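PDB 7CTQ: peptidyl tryptophan dihydroxylase, which probably uses FAD to dihydroxylate a peptidyl tryptophan, a step essential for biogenesis of the tryptophylquinone cofactor of quinohemoprotein amine dehydrogenase. Local coordinates for residues A[113-118]-A[124-129]. Sequence-based numbering, arbitrary orientation.
With FAD (flavin-adenine dinucleotide), chain C.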
loop_
_atom_site.group_PDB
_atom_site.type_symbol
_atom_site.label_atom_id
_atom_site.label_comp_id
_atom_site.label_asym_id
_atom_site.label_seq_id
_atom_site.Cartn_x
_atom_site.Cartn_y
_atom_site.Cartn_z
ATOM N N ARG A 113 -15.151 -10.753 14.468
ATOM C CA ARG A 113 -14.405 -9.575 14.885
ATOM C C ARG A 113 -13.470 -9.937 16.031
ATOM O O ARG A 113 -13.870 -10.623 16.978
ATOM C CB ARG A 113 -15.347 -8.449 15.314
ATOM C CG ARG A 113 -14.623 -7.315 16.015
ATOM C CD ARG A 113 -15.259 -5.968 15.732
ATOM N NE ARG A 113 -16.422 -5.739 16.580
ATOM C CZ ARG A 113 -17.186 -4.653 16.528
ATOM N NH1 ARG A 113 -18.229 -4.540 17.342
ATOM N NH2 ARG A 113 -16.909 -3.681 15.666
ATOM N N VAL A 114 -12.223 -9.483 15.942
ATOM C CA VAL A 114 -11.257 -9.708 17.009
ATOM C C VAL A 114 -11.528 -8.726 18.137
ATOM O O VAL A 114 -11.632 -7.513 17.912
ATOM C CB VAL A 114 -9.816 -9.569 16.487
ATOM C CG1 VAL A 114 -8.823 -9.927 17.590
ATOM C CG2 VAL A 114 -9.601 -10.450 15.262
ATOM N N ARG A 115 -11.648 -9.254 19.358
ATOM C CA ARG A 115 -11.866 -8.429 20.542
ATOM C C ARG A 115 -10.559 -7.850 21.059
ATOM O O ARG A 115 -10.456 -6.644 21.314
ATOM C CB ARG A 115 -12.529 -9.258 21.645
ATOM C CG ARG A 115 -14.027 -9.131 21.721
ATOM C CD ARG A 115 -14.558 -9.299 23.141
ATOM N NE ARG A 115 -13.713 -8.633 24.129
ATOM C CZ ARG A 115 -13.206 -9.227 25.206
ATOM N NH1 ARG A 115 -13.455 -10.511 25.438
ATOM N NH2 ARG A 115 -12.448 -8.536 26.050
ATOM N N GLU A 116 -9.556 -8.703 21.228
ATOM C CA GLU A 116 -8.340 -8.335 21.931
ATOM C C GLU A 116 -7.301 -9.421 21.704
ATOM O O GLU A 116 -7.643 -10.603 21.607
ATOM C CB GLU A 116 -8.608 -8.161 23.432
ATOM C CG GLU A 116 -7.574 -7.324 24.163
ATOM C CD GLU A 116 -8.040 -6.913 25.542
ATOM O OE1 GLU A 116 -8.492 -7.800 26.300
ATOM O OE2 GLU A 116 -7.957 -5.707 25.862
ATOM N N VAL A 117 -6.043 -9.011 21.605
ATOM C CA VAL A 117 -4.922 -9.936 21.538
ATOM C C VAL A 117 -4.086 -9.720 22.787
ATOM O O VAL A 117 -3.892 -8.580 23.220
ATOM C CB VAL A 117 -4.083 -9.733 20.260
ATOM C CG1 VAL A 117 -3.205 -10.950 20.006
ATOM C CG2 VAL A 117 -4.994 -9.456 19.069
ATOM N N VAL A 118 -3.615 -10.812 23.382
ATOM C CA VAL A 118 -2.930 -10.748 24.665
ATOM C C VAL A 118 -1.638 -11.551 24.589
ATOM O O VAL A 118 -1.527 -12.512 23.822
ATOM C CB VAL A 118 -3.835 -11.261 25.808
ATOM C CG1 VAL A 118 -5.016 -10.319 26.020
ATOM C CG2 VAL A 118 -4.326 -12.663 25.503
ATOM N N GLY A 124 -2.791 -14.672 22.232
ATOM C CA GLY A 124 -4.149 -15.007 22.599
ATOM C C GLY A 124 -5.155 -14.133 21.887
ATOM O O GLY A 124 -5.468 -13.031 22.345
ATOM N N ILE A 125 -5.670 -14.615 20.763
ATOM C CA ILE A 125 -6.589 -13.847 19.932
ATOM C C ILE A 125 -8.005 -14.146 20.388
ATOM O O ILE A 125 -8.548 -15.218 20.105
ATOM C CB ILE A 125 -6.413 -14.170 18.446
ATOM C CG1 ILE A 125 -4.942 -14.464 18.144
ATOM C CG2 ILE A 125 -6.949 -13.032 17.589
ATOM C CD1 ILE A 125 -4.689 -14.742 16.703
ATOM N N ARG A 126 -8.608 -13.182 21.066
ATOM C CA ARG A 126 -9.932 -13.328 21.644
ATOM C C ARG A 126 -10.934 -12.634 20.728
ATOM O O ARG A 126 -10.767 -11.453 20.406
ATOM C CB ARG A 126 -9.933 -12.751 23.061
ATOM C CG ARG A 126 -8.989 -13.543 23.986
ATOM C CD ARG A 126 -8.492 -12.755 25.197
ATOM N NE ARG A 126 -9.442 -12.800 26.301
ATOM C CZ ARG A 126 -10.331 -11.846 26.556
ATOM N NH1 ARG A 126 -10.377 -10.761 25.792
ATOM N NH2 ARG A 126 -11.168 -11.973 27.578
ATOM N N LEU A 127 -11.939 -13.381 20.279
ATOM C CA LEU A 127 -12.935 -12.909 19.329
ATOM C C LEU A 127 -14.202 -12.465 20.054
ATOM O O LEU A 127 -14.444 -12.825 21.210
ATOM C CB LEU A 127 -13.269 -14.008 18.315
ATOM C CG LEU A 127 -12.583 -13.935 16.951
ATOM C CD1 LEU A 127 -11.115 -14.341 17.052
ATOM C CD2 LEU A 127 -13.321 -14.804 15.943
ATOM N N ASP A 128 -15.021 -11.684 19.341
ATOM C CA ASP A 128 -16.240 -11.128 19.930
ATOM C C ASP A 128 -17.195 -12.211 20.417
ATOM O O ASP A 128 -17.888 -12.016 21.423
ATOM C CB ASP A 128 -16.939 -10.225 18.914
ATOM C CG ASP A 128 -16.858 -8.757 19.281
ATOM O OD1 ASP A 128 -17.117 -7.916 18.395
ATOM O OD2 ASP A 128 -16.567 -8.443 20.454
ATOM N N ASP A 129 -17.250 -13.352 19.728
ATOM C CA ASP A 129 -18.130 -14.450 20.115
ATOM C C ASP A 129 -17.559 -15.309 21.240
ATOM O O ASP A 129 -18.101 -16.388 21.514
ATOM C CB ASP A 129 -18.451 -15.329 18.898
ATOM C CG ASP A 129 -17.204 -15.867 18.198
ATOM O OD1 ASP A 129 -16.201 -16.191 18.874
ATOM O OD2 ASP A 129 -17.235 -15.976 16.953
HETATM P PA FAD C . -8.118 -3.591 4.367
HETATM O O1A FAD C . -8.409 -3.707 2.923
HETATM O O2A FAD C . -8.787 -2.392 5.023
HETATM O O5B FAD C . -8.434 -4.957 5.056
HETATM C C5B FAD C . -8.636 -5.053 6.479
HETATM C C4B FAD C . -9.609 -6.182 6.698
HETATM O O4B FAD C . -9.676 -6.482 8.111
HETATM C C3B FAD C . -11.048 -5.920 6.242
HETATM O O3B FAD C . -11.603 -7.099 5.664
HETATM C C2B FAD C . -11.751 -5.504 7.540
HETATM O O2B FAD C . -13.140 -5.830 7.560
HETATM C C1B FAD C . -11.012 -6.377 8.554
HETATM N N9A FAD C . -11.017 -5.928 9.939
HETATM C C8A FAD C . -10.924 -4.658 10.434
HETATM N N7A FAD C . -10.946 -4.577 11.742
HETATM C C5A FAD C . -11.098 -5.895 12.134
HETATM C C6A FAD C . -11.216 -6.505 13.400
HETATM N N6A FAD C . -11.194 -5.836 14.552
HETATM N N1A FAD C . -11.350 -7.856 13.449
HETATM C C2A FAD C . -11.372 -8.537 12.299
HETATM N N3A FAD C . -11.272 -8.063 11.052
HETATM C C4A FAD C . -11.134 -6.734 11.035
HETATM N N1 FAD C . -7.086 1.971 -2.930
HETATM C C2 FAD C . -7.228 1.803 -4.279
HETATM O O2 FAD C . -6.606 0.936 -4.894
HETATM N N3 FAD C . -8.097 2.612 -4.983
HETATM C C4 FAD C . -8.879 3.617 -4.453
HETATM O O4 FAD C . -9.628 4.266 -5.180
HETATM C C4X FAD C . -8.722 3.792 -3.022
HETATM N N5 FAD C . -9.421 4.730 -2.439
HETATM C C5X FAD C . -9.272 4.899 -1.071
HETATM C C6 FAD C . -10.004 5.900 -0.433
HETATM C C7 FAD C . -9.877 6.120 0.935
HETATM C C7M FAD C . -10.686 7.208 1.591
HETATM C C8 FAD C . -8.995 5.326 1.684
HETATM C C8M FAD C . -8.841 5.531 3.168
HETATM C C9 FAD C . -8.267 4.323 1.053
HETATM C C9A FAD C . -8.393 4.109 -0.314
HETATM N N10 FAD C . -7.672 3.097 -0.980
HETATM C C10 FAD C . -7.800 2.921 -2.343
HETATM C "C1'" FAD C . -6.707 2.274 -0.247
HETATM C "C2'" FAD C . -7.177 0.855 0.030
HETATM O "O2'" FAD C . -8.475 0.842 0.622
HETATM C "C3'" FAD C . -6.172 0.200 0.975
HETATM O "O3'" FAD C . -4.868 0.466 0.469
HETATM C "C4'" FAD C . -6.312 -1.309 1.152
HETATM O "O4'" FAD C . -7.685 -1.692 1.274
HETATM C "C5'" FAD C . -5.527 -1.783 2.351
HETATM O "O5'" FAD C . -5.527 -3.218 2.359
HETATM P P FAD C . -5.398 -4.013 3.693
HETATM O O1P FAD C . -4.059 -3.607 4.327
HETATM O O2P FAD C . -5.617 -5.468 3.463
HETATM O O3P FAD C . -6.557 -3.407 4.592
#
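R115 and E116 both send their backbone N-H to the carbonyl of R126, which makes a classic beta bulge in the antiparallel hairpin of strands 108-119 and 123-127. The hairpin belongs to the mixed sheet of the FAD-binding, Rossmann-type part of the protein. The R126 O accepts R115 N at 2.6 Å and E116 N at 3.1 Å. R126 N returns a bond to E116 O, and V118 and G124 exchange two more.

The tight part is the apolar face. V114 CG1 meets I125 CG2 at 3.6 Å, a methyl that V117 CG2 touches more loosely. V114 CG1 (chi1 -175°) and I125 CG2 lie anti to their backbone N, which turns them toward each other. This face continues onto strands 8-11 and 31-35, through V9, L11 and V34.

The other side is charged and solvent-facing; its close contacts are not hydrogen bonds. E116 and R126 run side by side, but E116 OE1 stands well out of the guanidinium plane, 3.5 Å from R126 NH1. Only charge links them there. R126 NH1 also lies over one face of the R115 guanidinium, with the two planes 84° apart. Two positive groups thus crowd together, and E116 probably offsets part of their repulsion.

At the open end of the hairpin, D128 N bonds to R113 O. R113 NE reaches D128 OD1 at 2.9 Å, nearly straight and in the guanidinium plane, forming an exposed salt bridge. Between R113 and the bulge, the strand backbone reads the adenine of FAD: V114 N donates to N1A at 3.1 Å, with an N-H...N angle of 178°.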